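Local coordinates for Lmo0305 protein (Listeria monocytogenes, PDB 3PJ0), which is a dimeric member of the beta-eliminating lyase family, with the fold of pyridoxal-phosphate-dependent aminotransferases, at residues A[15-20]-A[346-351]; A[75-80]-A[98-103]; A[106-109]-A[115-118]; A[183-188]-A[193-198]; A[268-273]-A[332-337]. All blocks are in the same frame, centred on the assembly; numbering follows the deposited sequence.

Interaction 1. Residues A[15-20]-A[346-351]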
# COMPACT_ATOMS: atom_id res chain seq x y z
N TYR A 15 -4.26 -2.01 -31.75
CA TYR A 15 -5.58 -2.08 -31.17
C TYR A 15 -5.76 -3.32 -30.28
O TYR A 15 -5.08 -4.33 -30.45
CB TYR A 15 -6.62 -2.08 -32.29
CG TYR A 15 -6.43 -0.95 -33.30
CD1 TYR A 15 -6.66 0.37 -32.96
CD2 TYR A 15 -6.07 -1.23 -34.61
CE1 TYR A 15 -6.49 1.40 -33.90
CE2 TYR A 15 -5.92 -0.21 -35.55
CZ TYR A 15 -6.12 1.10 -35.18
OH TYR A 15 -5.97 2.10 -36.11
N LYS A 16 -6.70 -3.22 -29.33
CA LYS A 16 -6.97 -4.31 -28.40
C LYS A 16 -8.48 -4.51 -28.19
O LYS A 16 -9.22 -3.53 -28.06
CB LYS A 16 -6.36 -4.00 -27.04
CG LYS A 16 -4.86 -3.83 -26.96
CD LYS A 16 -4.12 -5.15 -27.22
CE LYS A 16 -2.63 -5.03 -26.96
NZ LYS A 16 -1.94 -4.06 -27.87
N LEU A 17 -8.95 -5.76 -28.16
CA LEU A 17 -10.34 -6.00 -27.83
C LEU A 17 -10.54 -5.65 -26.34
O LEU A 17 -11.51 -5.00 -25.97
CB LEU A 17 -10.72 -7.47 -28.04
CG LEU A 17 -10.73 -8.11 -29.44
CD1 LEU A 17 -11.07 -9.55 -29.22
CD2 LEU A 17 -11.74 -7.47 -30.40
N GLY A 18 -9.60 -6.06 -25.49
CA GLY A 18 -9.74 -5.83 -24.06
C GLY A 18 -8.99 -4.66 -23.48
O GLY A 18 -8.07 -4.10 -24.11
N GLY A 19 -9.39 -4.28 -22.27
CA GLY A 19 -8.71 -3.24 -21.51
C GLY A 19 -8.94 -1.79 -21.84
O GLY A 19 -9.80 -1.44 -22.67
N ASN A 20 -8.13 -0.94 -21.19
CA ASN A 20 -8.20 0.52 -21.33
C ASN A 20 -6.91 1.11 -21.83
O ASN A 20 -6.55 2.22 -21.46
CB ASN A 20 -8.53 1.15 -19.96
CG ASN A 20 -9.93 0.88 -19.52
OD1 ASN A 20 -10.88 1.29 -20.19
ND2 ASN A 20 -10.09 0.21 -18.38
N LYS A 346 -13.41 -1.87 -39.97
CA LYS A 346 -12.82 -2.79 -40.95
C LYS A 346 -11.92 -3.83 -40.29
O LYS A 346 -12.02 -5.02 -40.61
CB LYS A 346 -12.01 -2.02 -42.01
CG LYS A 346 -11.20 -2.88 -43.00
CD LYS A 346 -10.32 -2.02 -43.90
CE LYS A 346 -9.40 -2.88 -44.77
NZ LYS A 346 -8.58 -2.06 -45.71
N ASN A 347 -11.05 -3.38 -39.40
CA ASN A 347 -10.11 -4.29 -38.73
C ASN A 347 -10.87 -5.31 -37.88
O ASN A 347 -10.55 -6.50 -37.90
CB ASN A 347 -9.11 -3.51 -37.89
CG ASN A 347 -8.34 -2.48 -38.69
OD1 ASN A 347 -8.94 -1.54 -39.22
ND2 ASN A 347 -7.02 -2.63 -38.74
N LEU A 348 -11.87 -4.82 -37.14
CA LEU A 348 -12.71 -5.65 -36.28
C LEU A 348 -13.43 -6.72 -37.12
O LEU A 348 -13.36 -7.90 -36.80
CB LEU A 348 -13.69 -4.77 -35.48
CG LEU A 348 -14.69 -5.40 -34.51
CD1 LEU A 348 -13.99 -6.28 -33.47
CD2 LEU A 348 -15.53 -4.30 -33.83
N GLU A 349 -14.08 -6.32 -38.22
CA GLU A 349 -14.74 -7.28 -39.13
C GLU A 349 -13.77 -8.32 -39.64
O GLU A 349 -14.09 -9.50 -39.72
CB GLU A 349 -15.34 -6.59 -40.38
CG GLU A 349 -16.52 -5.68 -40.11
CD GLU A 349 -17.70 -6.41 -39.46
OE1 GLU A 349 -17.83 -7.65 -39.63
OE2 GLU A 349 -18.50 -5.72 -38.77
N LEU A 350 -12.56 -7.87 -39.97
CA LEU A 350 -11.55 -8.75 -40.55
C LEU A 350 -11.10 -9.84 -39.58
O LEU A 350 -10.89 -10.99 -40.00
CB LEU A 350 -10.37 -7.93 -41.05
CG LEU A 350 -9.30 -8.63 -41.88
CD1 LEU A 350 -9.86 -9.33 -43.12
CD2 LEU A 350 -8.25 -7.59 -42.27
N VAL A 351 -10.97 -9.48 -38.30
CA VAL A 351 -10.59 -10.42 -37.25
C VAL A 351 -11.49 -11.65 -37.27
O VAL A 351 -11.01 -12.77 -37.24
CB VAL A 351 -10.70 -9.77 -35.85
CG1 VAL A 351 -10.81 -10.84 -34.75
CG2 VAL A 351 -9.54 -8.81 -35.62
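Strand 15-16 and the loop after it run past helix 345-358 with the backbones well apart, the CA atoms of Tyr15 and Asn347 9.1 Å from each other and those of Leu17 and Leu348 8.8 Å, so side chains alone bridge the gap. The apolar half of the contact is a meeting of two branch ends: Leu17 CD2 touches Leu348 CD1 at 4.0 Å. Neither leucine leaves its backbone in the direction of the other segment, and the torsions make up the difference. In Leu348, CG stands anti to the backbone N (chi1 179°), beside the carbonyl carbon, which carries CD1 across to the loop. Leu17 has CG next to its own N instead, and swings CD2 into the same place.

One residue earlier in the helix, Asn347 and Tyr15 do point at each other. The amide nitrogen ND2 approaches ring atom CE2 of Tyr15 at 4.2 Å, obliquely, with the amide and ring planes turned 69° apart. This is a van der Waals touch: ND2 gives a hydrogen bond to Thr314 O, which holds the amide beside the tyrosine. Val316, on the strand that pairs in parallel with 15-16, packs against both Leu17 and Asn347, while Pro344 adds to the surroundings of the Tyr15 ring. In this chain the contact lies beside the short parallel pair of strands 15-16 and 316-317, within a small domain that the N- and C-terminal parts of the chain build jointly, as in other fold-type I pyridoxal-phosphate proteins.

Interaction 2. Residues A[75-80]-A[98-103]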
# COMPACT_ATOMS: atom_id res chain seq x y z
N ALA A 75 -7.93 -5.32 2.37
CA ALA A 75 -9.26 -4.90 2.85
C ALA A 75 -10.22 -6.04 3.17
O ALA A 75 -10.91 -5.99 4.20
CB ALA A 75 -9.90 -3.94 1.87
N GLN A 76 -10.21 -7.09 2.34
CA GLN A 76 -11.16 -8.21 2.50
C GLN A 76 -10.77 -9.20 3.60
O GLN A 76 -11.64 -9.66 4.32
CB GLN A 76 -11.42 -8.90 1.18
CG GLN A 76 -12.11 -8.00 0.20
CD GLN A 76 -12.85 -8.79 -0.86
OE1 GLN A 76 -14.09 -8.76 -0.92
NE2 GLN A 76 -12.11 -9.54 -1.67
N GLN A 77 -9.47 -9.50 3.74
CA GLN A 77 -9.01 -10.32 4.88
C GLN A 77 -9.44 -9.64 6.20
O GLN A 77 -9.88 -10.30 7.16
CB GLN A 77 -7.51 -10.41 4.88
CG GLN A 77 -6.91 -11.26 3.80
CD GLN A 77 -5.41 -11.23 3.94
OE1 GLN A 77 -4.90 -11.16 5.07
NE2 GLN A 77 -4.69 -11.29 2.80
N ILE A 78 -9.28 -8.31 6.25
CA ILE A 78 -9.69 -7.51 7.41
C ILE A 78 -11.20 -7.55 7.64
O ILE A 78 -11.64 -7.74 8.79
CB ILE A 78 -9.19 -6.03 7.27
CG1 ILE A 78 -7.67 -6.01 7.40
CG2 ILE A 78 -9.85 -5.07 8.31
CD1 ILE A 78 -7.03 -4.64 7.00
N ALA A 79 -12.00 -7.45 6.58
CA ALA A 79 -13.45 -7.48 6.72
C ALA A 79 -13.87 -8.80 7.38
O ALA A 79 -14.66 -8.79 8.34
CB ALA A 79 -14.17 -7.28 5.33
N LEU A 80 -13.36 -9.92 6.87
CA LEU A 80 -13.73 -11.25 7.37
C LEU A 80 -13.27 -11.45 8.83
O LEU A 80 -14.02 -12.06 9.63
CB LEU A 80 -13.19 -12.36 6.44
CG LEU A 80 -13.70 -12.31 4.98
CD1 LEU A 80 -13.18 -13.42 4.13
CD2 LEU A 80 -15.27 -12.24 4.94
N SER A 98 -12.60 -18.08 -4.98
CA SER A 98 -12.55 -16.73 -4.42
C SER A 98 -11.11 -16.21 -4.49
O SER A 98 -10.15 -16.97 -4.43
CB SER A 98 -13.02 -16.69 -2.97
OG SER A 98 -12.77 -15.39 -2.41
N HIS A 99 -10.98 -14.89 -4.60
CA HIS A 99 -9.66 -14.30 -4.74
C HIS A 99 -8.86 -14.61 -3.47
O HIS A 99 -7.64 -14.82 -3.52
CB HIS A 99 -9.79 -12.79 -4.98
CG HIS A 99 -8.52 -12.10 -5.38
ND1 HIS A 99 -7.62 -11.61 -4.45
CD2 HIS A 99 -8.05 -11.75 -6.59
CE1 HIS A 99 -6.63 -11.00 -5.09
NE2 HIS A 99 -6.86 -11.06 -6.39
N LEU A 100 -9.55 -14.65 -2.34
CA LEU A 100 -8.93 -14.96 -1.06
C LEU A 100 -8.33 -16.38 -1.01
O LEU A 100 -7.31 -16.62 -0.38
CB LEU A 100 -9.97 -14.83 0.07
CG LEU A 100 -10.55 -13.47 0.56
CD1 LEU A 100 -9.58 -12.76 1.42
CD2 LEU A 100 -11.17 -12.55 -0.55
N GLU A 101 -8.97 -17.30 -1.71
CA GLU A 101 -8.55 -18.69 -1.66
C GLU A 101 -7.38 -18.99 -2.58
O GLU A 101 -6.52 -19.81 -2.22
CB GLU A 101 -9.73 -19.57 -2.07
CG GLU A 101 -9.49 -21.06 -1.93
CD GLU A 101 -9.34 -21.51 -0.48
OE1 GLU A 101 -9.65 -20.73 0.45
OE2 GLU A 101 -8.94 -22.68 -0.29
N ILE A 102 -7.34 -18.34 -3.74
CA ILE A 102 -6.33 -18.69 -4.75
C ILE A 102 -5.32 -17.63 -5.20
O ILE A 102 -4.29 -18.00 -5.79
CB ILE A 102 -7.02 -19.27 -6.03
CG1 ILE A 102 -7.84 -18.22 -6.76
CG2 ILE A 102 -7.92 -20.50 -5.65
CD1 ILE A 102 -8.42 -18.72 -8.10
N HIS A 103 -5.58 -16.34 -4.96
CA HIS A 103 -4.69 -15.30 -5.47
C HIS A 103 -3.97 -14.44 -4.43
O HIS A 103 -3.34 -13.47 -4.81
CB HIS A 103 -5.44 -14.35 -6.43
CG HIS A 103 -5.96 -15.01 -7.68
ND1 HIS A 103 -5.15 -15.67 -8.57
CD2 HIS A 103 -7.20 -15.01 -8.22
CE1 HIS A 103 -5.87 -16.09 -9.59
NE2 HIS A 103 -7.13 -15.72 -9.39
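Gln77 NE2 is held from two directions, donating to Arg234 O of the second subunit and, weakly, to Glu104 OE1 of its own chain, while Gln77 OE1 takes a bond from Tyr235 OH, also of its own chain. With its amide fixed in this way, the stem of Gln77 is left to pack: CG lies 3.9 Å from Leu100 CD1. Leu100 is the side chain on which the contact turns, its two methyls divided between neighbouring glutamines. The second methyl, CD2, presses on the amide of Gln76, 3.3 Å from NE2, a tight touch and no bond. That amide has polar partners of its own, OE1 with His175 NE2 and NE2 with Asp177 OD2. One turn along, Leu80 CD1 closes over Leu100 CG at 4.4 Å.

Leu100 sits in the first turn of helix 99-102, where Ser98 at the N-cap accepts a weak bond from Leu100 N through OG (3.3 Å). Ser98 O in turn receives both Glu101 N and Ile102 N. His175 and Asp177 belong to strand 173-178, so the buried packing of two helices around Leu100 backs on to the central sheet of the aminotransferase-like large domain, close to the subunit interface.

Interaction 3. Residues A[106-109]-A[115-118]; sequences DGLK and TPLL
Pro116 is clasped by two consecutive side chains of helix 107-112, Leu108 and Lys109, which reach its ring by different routes. Leu108 points toward the strand, and with CG anti to its backbone N (chi1 -179°) it sends CD2 to within 4.0 Å of Pro116 CG; the two side chains slide past one another in opposite directions. Lys109 starts differently. Its CG stands beside the backbone N (chi1 -64°), and from there the chain is fully extended, so that its methylenes pass obliquely along the CD-CG edge of the proline, outside the ring. CE comes 3.8 Å from Pro116 CD and 4.0 Å from Pro116 CG, and CG of the same lysine lies 4.1 Å from Pro116 CD. The aliphatic stem thereby borders the ring at its edge, while the leucine methyl stands above one face, near CG, the atom that puckers in the exo sense.

Extension of Lys109 also delivers the ammonium group past the proline. NZ forms a salt bridge with Glu101 OE2 and, much more weakly, donates to a water 3.4 Å away. The same water gives a proper hydrogen bond to Pro116 O at 3.0 Å, so a water links the lysine to the strand backbone where no direct hydrogen bond does. Tyr94 touches both Leu108 and Pro116 from strand 91-94, whose backbone pairs with Thr115 and Leu117. Strands 91-94 and 115-118 are parallel neighbours joined through short helices, a beta-alpha-beta crossover in which helix 107-112 packs on the outermost strand of the large-domain sheet within this chain.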
# COMPACT_ATOMS: atom_id res chain seq x y z
N ASP A 106 -2.50 -17.41 0.27
CA ASP A 106 -3.10 -17.97 1.50
C ASP A 106 -3.07 -16.99 2.68
O ASP A 106 -3.08 -17.41 3.85
CB ASP A 106 -2.38 -19.27 1.90
CG ASP A 106 -2.20 -20.20 0.72
OD1 ASP A 106 -3.20 -20.54 0.05
OD2 ASP A 106 -1.03 -20.55 0.46
N GLY A 107 -3.10 -15.70 2.37
CA GLY A 107 -3.04 -14.67 3.40
C GLY A 107 -4.11 -14.83 4.47
O GLY A 107 -3.83 -14.71 5.67
N LEU A 108 -5.34 -15.09 4.05
CA LEU A 108 -6.47 -15.22 5.01
C LEU A 108 -6.20 -16.32 6.02
O LEU A 108 -6.40 -16.15 7.23
CB LEU A 108 -7.77 -15.49 4.27
CG LEU A 108 -9.05 -15.63 5.11
CD1 LEU A 108 -9.37 -14.30 5.83
CD2 LEU A 108 -10.18 -16.10 4.15
N LYS A 109 -5.72 -17.46 5.54
CA LYS A 109 -5.33 -18.58 6.40
C LYS A 109 -4.11 -18.28 7.29
O LYS A 109 -4.10 -18.57 8.50
CB LYS A 109 -5.05 -19.80 5.53
CG LYS A 109 -6.33 -20.29 4.77
CD LYS A 109 -6.01 -21.37 3.77
CE LYS A 109 -7.25 -21.69 2.87
NZ LYS A 109 -6.87 -22.61 1.76
N THR A 115 -10.68 -20.29 8.59
CA THR A 115 -10.84 -21.55 7.84
C THR A 115 -11.98 -21.37 6.85
O THR A 115 -13.13 -21.27 7.28
CB THR A 115 -11.22 -22.74 8.78
OG1 THR A 115 -10.17 -23.00 9.74
CG2 THR A 115 -11.48 -24.02 7.97
N PRO A 116 -11.67 -21.36 5.53
CA PRO A 116 -12.75 -21.15 4.57
C PRO A 116 -13.36 -22.46 4.14
O PRO A 116 -12.62 -23.39 3.81
CB PRO A 116 -12.04 -20.48 3.39
CG PRO A 116 -10.67 -20.03 3.95
CD PRO A 116 -10.36 -21.11 4.91
N LEU A 117 -14.68 -22.53 4.21
CA LEU A 117 -15.44 -23.69 3.79
C LEU A 117 -15.85 -23.33 2.38
O LEU A 117 -16.41 -22.24 2.14
CB LEU A 117 -16.65 -23.91 4.72
CG LEU A 117 -16.32 -24.01 6.22
CD1 LEU A 117 -17.59 -24.11 7.09
CD2 LEU A 117 -15.37 -25.16 6.52
N LEU A 118 -15.57 -24.22 1.43
CA LEU A 118 -15.80 -23.91 0.02
C LEU A 118 -17.22 -24.30 -0.41
O LEU A 118 -17.70 -25.39 -0.11
CB LEU A 118 -14.73 -24.55 -0.84
CG LEU A 118 -13.29 -24.27 -0.39
CD1 LEU A 118 -12.28 -24.90 -1.36
CD2 LEU A 118 -13.04 -22.78 -0.26
O HOH W 1 -10.14 -23.55 2.19

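Interaction 4. Residues A[183-188]-A[193-198]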
# COMPACT_ATOMS: atom_id res chain seq x y z
N GLU A 183 -19.40 -2.78 -13.01
CA GLU A 183 -19.67 -3.44 -14.27
C GLU A 183 -20.99 -4.22 -14.34
O GLU A 183 -21.43 -4.55 -15.45
CB GLU A 183 -18.54 -4.42 -14.59
CG GLU A 183 -17.17 -3.82 -14.80
CD GLU A 183 -16.29 -3.70 -13.57
OE1 GLU A 183 -16.74 -3.16 -12.55
OE2 GLU A 183 -15.11 -4.11 -13.67
N ILE A 184 -21.59 -4.55 -13.19
CA ILE A 184 -22.83 -5.36 -13.17
C ILE A 184 -24.15 -4.58 -13.01
O ILE A 184 -25.23 -5.14 -13.20
CB ILE A 184 -22.75 -6.49 -12.09
CG1 ILE A 184 -22.87 -5.95 -10.65
CG2 ILE A 184 -21.49 -7.31 -12.27
CD1 ILE A 184 -22.85 -7.00 -9.59
N THR A 185 -24.10 -3.29 -12.70
CA THR A 185 -25.35 -2.54 -12.53
C THR A 185 -26.20 -2.50 -13.81
O THR A 185 -27.41 -2.61 -13.74
CB THR A 185 -25.13 -1.14 -11.92
OG1 THR A 185 -24.43 -0.30 -12.83
CG2 THR A 185 -24.34 -1.24 -10.62
N PRO A 186 -25.56 -2.43 -15.00
CA PRO A 186 -26.43 -2.44 -16.22
C PRO A 186 -27.29 -3.71 -16.39
O PRO A 186 -28.51 -3.61 -16.65
CB PRO A 186 -25.43 -2.29 -17.38
CG PRO A 186 -24.22 -1.63 -16.75
CD PRO A 186 -24.14 -2.18 -15.33
N PHE A 187 -26.71 -4.88 -16.16
CA PHE A 187 -27.44 -6.15 -16.27
C PHE A 187 -28.50 -6.30 -15.20
O PHE A 187 -29.63 -6.63 -15.49
CB PHE A 187 -26.50 -7.36 -16.20
CG PHE A 187 -27.22 -8.66 -16.05
CD1 PHE A 187 -27.84 -9.25 -17.14
CD2 PHE A 187 -27.36 -9.26 -14.81
CE1 PHE A 187 -28.57 -10.45 -16.99
CE2 PHE A 187 -28.07 -10.44 -14.66
CZ PHE A 187 -28.69 -11.03 -15.75
N TYR A 188 -28.15 -6.00 -13.95
CA TYR A 188 -29.13 -6.09 -12.89
C TYR A 188 -30.21 -5.00 -12.93
O TYR A 188 -31.28 -5.19 -12.38
CB TYR A 188 -28.47 -6.10 -11.52
CG TYR A 188 -27.94 -7.43 -11.02
CD1 TYR A 188 -28.60 -8.63 -11.28
CD2 TYR A 188 -26.86 -7.46 -10.17
CE1 TYR A 188 -28.13 -9.86 -10.74
CE2 TYR A 188 -26.39 -8.66 -9.61
CZ TYR A 188 -27.03 -9.85 -9.88
OH TYR A 188 -26.52 -11.02 -9.32
N GLU A 193 -25.97 1.11 -4.77
CA GLU A 193 -26.60 1.14 -3.44
C GLU A 193 -27.57 -0.02 -3.25
O GLU A 193 -27.57 -0.67 -2.20
CB GLU A 193 -27.32 2.48 -3.21
CG GLU A 193 -28.06 2.57 -1.91
CD GLU A 193 -28.60 3.97 -1.59
OE1 GLU A 193 -28.57 4.86 -2.46
OE2 GLU A 193 -29.05 4.16 -0.44
N GLU A 194 -28.42 -0.26 -4.24
CA GLU A 194 -29.40 -1.35 -4.15
C GLU A 194 -28.73 -2.70 -3.97
O GLU A 194 -29.13 -3.47 -3.10
CB GLU A 194 -30.31 -1.40 -5.38
CG GLU A 194 -31.36 -0.33 -5.37
CD GLU A 194 -32.29 -0.43 -6.56
OE1 GLU A 194 -31.86 -0.08 -7.68
OE2 GLU A 194 -33.42 -0.88 -6.37
N ILE A 195 -27.69 -2.97 -4.75
CA ILE A 195 -26.96 -4.23 -4.66
C ILE A 195 -26.27 -4.35 -3.28
O ILE A 195 -26.38 -5.37 -2.60
CB ILE A 195 -25.91 -4.34 -5.81
CG1 ILE A 195 -26.61 -4.39 -7.17
CG2 ILE A 195 -25.03 -5.60 -5.71
CD1 ILE A 195 -25.64 -4.14 -8.35
N CYS A 196 -25.59 -3.28 -2.88
CA CYS A 196 -24.86 -3.27 -1.61
C CYS A 196 -25.76 -3.33 -0.37
O CYS A 196 -25.28 -3.73 0.71
CB CYS A 196 -23.96 -2.06 -1.51
SG CYS A 196 -22.59 -2.08 -2.68
N ALA A 197 -27.02 -2.93 -0.52
CA ALA A 197 -27.99 -2.94 0.59
C ALA A 197 -28.26 -4.35 1.14
O ALA A 197 -28.79 -4.49 2.25
CB ALA A 197 -29.33 -2.29 0.18
N LEU A 198 -27.93 -5.37 0.35
CA LEU A 198 -28.17 -6.74 0.77
C LEU A 198 -26.99 -7.30 1.59
O LEU A 198 -27.07 -8.43 2.07
CB LEU A 198 -28.38 -7.63 -0.46
CG LEU A 198 -29.56 -7.32 -1.37
CD1 LEU A 198 -29.52 -8.31 -2.57
CD2 LEU A 198 -30.84 -7.45 -0.59
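Ile195 CD1 is the single methyl on which three residues of the facing segment converge. Thr185 CG2 lies 3.9 Å from it, Ile184 CG1 and Tyr188 CD2 each 4.0 Å, and Ile184 CD1 slightly farther, at 4.2 Å. The approaches differ: Ile184 meets the isoleucine obliquely, whereas Thr185 and Tyr188 cross it at about a right angle. Toward the tyrosine the methyl arrives at the ring edge, near the ring plane, leaving the contact on the CD2 corner and not over the pi face. Ile195 reaches this spot because CG1 lies beside its backbone N (chi1 -64°) and continues nearly straight to CD1. In Thr185 it is OG1 that sits between N and carbonyl carbon, which brings the methyl CG2 round to the isoleucine.

These short helices, 185-188 and 192-196, belong to the connection between strands 173-178 and 201-205, parallel neighbours in the large-domain sheet; the second strand leads directly to Lys208, the lysine that carries pyridoxal phosphate.

Behind the first shell, a backbone bond from Tyr188 N to Ile184 O (3.1 Å) sets the two side chains one helical turn apart. The tyrosine hydroxyl is tied to Pro155 O, and its ring makes an edge-to-face stack with Phe157. Phe157 also touches Ile195, so helix 157-170 backs both partners. Leu145 and Pro146 also touch Ile184.

Interaction 5. Residues A[268-273]-A[332-337]; sequences KGLAER and FEVSVG
Flat groups stay away from the place where Leu270 meets Val334 and Val336; the contact is made by methyls alone. The ring of Phe332 packs elsewhere, against Phe274 farther along the helix and against Val294 and Phe296 of the adjoining strand. Across the contact itself, CD2 of Leu270 does all the touching. It lies 4.0 Å from Val334 CG1 and more loosely, at 4.5 Å, by Val336 CG2, thus spanning two residues that put their side chains on the same side of the backbone. Leu270 and Val334 each adopt two conformations in the crystal; both contacts are those of one modelled conformer and are to that extent doubtful. In that form the leucine CG stands anti to the backbone N (chi1 -172°), beside the carbonyl carbon, and Val334 has CG1 anti to its own N (chi1 -175°); the two side chains meet at a slant.

Helix 260-275 here lies over one face of the four-stranded antiparallel sheet of the small domain, an alpha/beta layer familiar from fold-type I pyridoxal-phosphate proteins. The backbones remain distant, 9.2 Å between the CA atoms of Leu270 and Val336, so the gap is closed by side-chain methyls.

Phe352 of helix 345-358 packs on Leu270 as well, and Ala266 and Ala267, a turn earlier in helix 260-275, touch Val336. Strand alternation turns Glu333 to the other face of the sheet, where its OE1 accepts from His293 NE2 and forms a salt bridge with Arg148.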
# COMPACT_ATOMS: atom_id res chain seq x y z
N LYS A 268 -21.52 -7.85 -25.15
CA LYS A 268 -22.54 -8.74 -25.72
C LYS A 268 -22.38 -8.87 -27.25
O LYS A 268 -22.43 -9.98 -27.78
CB LYS A 268 -23.94 -8.26 -25.36
CG LYS A 268 -24.28 -8.53 -23.88
CD LYS A 268 -25.75 -8.25 -23.58
CE LYS A 268 -26.06 -6.80 -23.61
NZ LYS A 268 -27.52 -6.58 -23.48
N GLY A 269 -22.17 -7.75 -27.94
CA GLY A 269 -21.95 -7.76 -29.39
C GLY A 269 -20.73 -8.61 -29.74
O GLY A 269 -20.79 -9.43 -30.66
N LEU A 270 -19.64 -8.44 -29.00
CA LEU A 270 -18.41 -9.20 -29.23
C LEU A 270 -18.64 -10.69 -28.98
O LEU A 270 -18.23 -11.51 -29.79
CB LEU A 270 -17.28 -8.67 -28.35
CG LEU A 270 -15.87 -9.21 -28.56
CD1 LEU A 270 -15.48 -9.11 -30.04
CD2 LEU A 270 -14.84 -8.47 -27.68
N ALA A 271 -19.28 -11.04 -27.86
CA ALA A 271 -19.57 -12.45 -27.56
C ALA A 271 -20.38 -13.08 -28.68
O ALA A 271 -20.11 -14.22 -29.08
CB ALA A 271 -20.32 -12.60 -26.17
N GLU A 272 -21.37 -12.35 -29.21
CA GLU A 272 -22.17 -12.89 -30.34
C GLU A 272 -21.28 -13.27 -31.50
O GLU A 272 -21.49 -14.30 -32.15
CB GLU A 272 -23.19 -11.88 -30.88
CG GLU A 272 -24.46 -11.74 -30.08
CD GLU A 272 -25.50 -10.87 -30.80
OE1 GLU A 272 -25.35 -10.65 -32.02
OE2 GLU A 272 -26.47 -10.43 -30.15
N ARG A 273 -20.29 -12.44 -31.79
CA ARG A 273 -19.39 -12.71 -32.90
C ARG A 273 -18.52 -13.93 -32.60
O ARG A 273 -18.37 -14.78 -33.46
CB ARG A 273 -18.47 -11.50 -33.20
CG ARG A 273 -19.15 -10.21 -33.66
CD ARG A 273 -18.10 -9.06 -33.72
NE ARG A 273 -18.62 -7.78 -34.21
CZ ARG A 273 -18.50 -7.32 -35.46
NH1 ARG A 273 -17.89 -8.03 -36.40
NH2 ARG A 273 -19.01 -6.13 -35.77
N PHE A 332 -9.51 -18.04 -22.99
CA PHE A 332 -8.95 -16.77 -22.52
C PHE A 332 -10.07 -15.85 -22.12
O PHE A 332 -11.24 -16.11 -22.43
CB PHE A 332 -8.04 -16.07 -23.55
CG PHE A 332 -8.77 -15.56 -24.75
CD1 PHE A 332 -9.33 -14.30 -24.75
CD2 PHE A 332 -8.88 -16.32 -25.90
CE1 PHE A 332 -10.01 -13.84 -25.88
CE2 PHE A 332 -9.51 -15.83 -27.02
CZ PHE A 332 -10.10 -14.60 -26.99
N GLU A 333 -9.70 -14.83 -21.37
CA GLU A 333 -10.65 -13.85 -20.87
C GLU A 333 -10.61 -12.52 -21.64
O GLU A 333 -9.52 -12.03 -21.98
CB GLU A 333 -10.33 -13.59 -19.39
CG GLU A 333 -11.02 -12.46 -18.73
CD GLU A 333 -10.69 -12.40 -17.27
OE1 GLU A 333 -11.26 -13.22 -16.53
OE2 GLU A 333 -9.80 -11.59 -16.89
N VAL A 334 -11.78 -11.92 -21.84
CA VAL A 334 -11.91 -10.58 -22.40
C VAL A 334 -12.66 -9.69 -21.41
O VAL A 334 -13.71 -10.11 -20.88
CB VAL A 334 -12.79 -10.55 -23.67
CG1 VAL A 334 -12.77 -9.12 -24.28
CG2 VAL A 334 -12.36 -11.59 -24.68
N SER A 335 -12.09 -8.53 -21.08
CA SER A 335 -12.78 -7.52 -20.28
C SER A 335 -12.83 -6.25 -21.13
O SER A 335 -11.81 -5.64 -21.38
CB SER A 335 -12.11 -7.24 -18.93
OG SER A 335 -12.05 -8.42 -18.14
N VAL A 336 -14.02 -5.86 -21.56
CA VAL A 336 -14.19 -4.69 -22.43
C VAL A 336 -14.01 -3.39 -21.65
O VAL A 336 -14.47 -3.25 -20.51
CB VAL A 336 -15.54 -4.70 -23.18
CG1 VAL A 336 -15.74 -3.41 -24.01
CG2 VAL A 336 -15.63 -5.89 -24.11
N GLY A 337 -13.31 -2.46 -22.27
CA GLY A 337 -13.02 -1.15 -21.70
C GLY A 337 -12.94 -0.14 -22.82
O GLY A 337 -13.59 -0.31 -23.87

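How the interactions relate
The contacts fall into two groups. Interactions 1 and 5, with centres 10 Å apart, share the small domain: Gly19 N probably hydrogen-bonds to Ser335 O at 2.9 Å, and a salt bridge joins Glu349 OE2 to Arg273 NH2 at 3.1 Å. Interactions 2 and 3, centres 8 Å apart, are consecutive in the large domain and are tied by Glu101 OE2 to Lys109 NZ at 2.9 Å. Interaction 4 lies between the groups, its nearest atoms about 6 Å from interaction 5 and about 11 Å from interaction 2. Of the five, it is the contact closest in sequence to the cofactor-bearing Lys208. Interaction 1 encloses all the others along the chain.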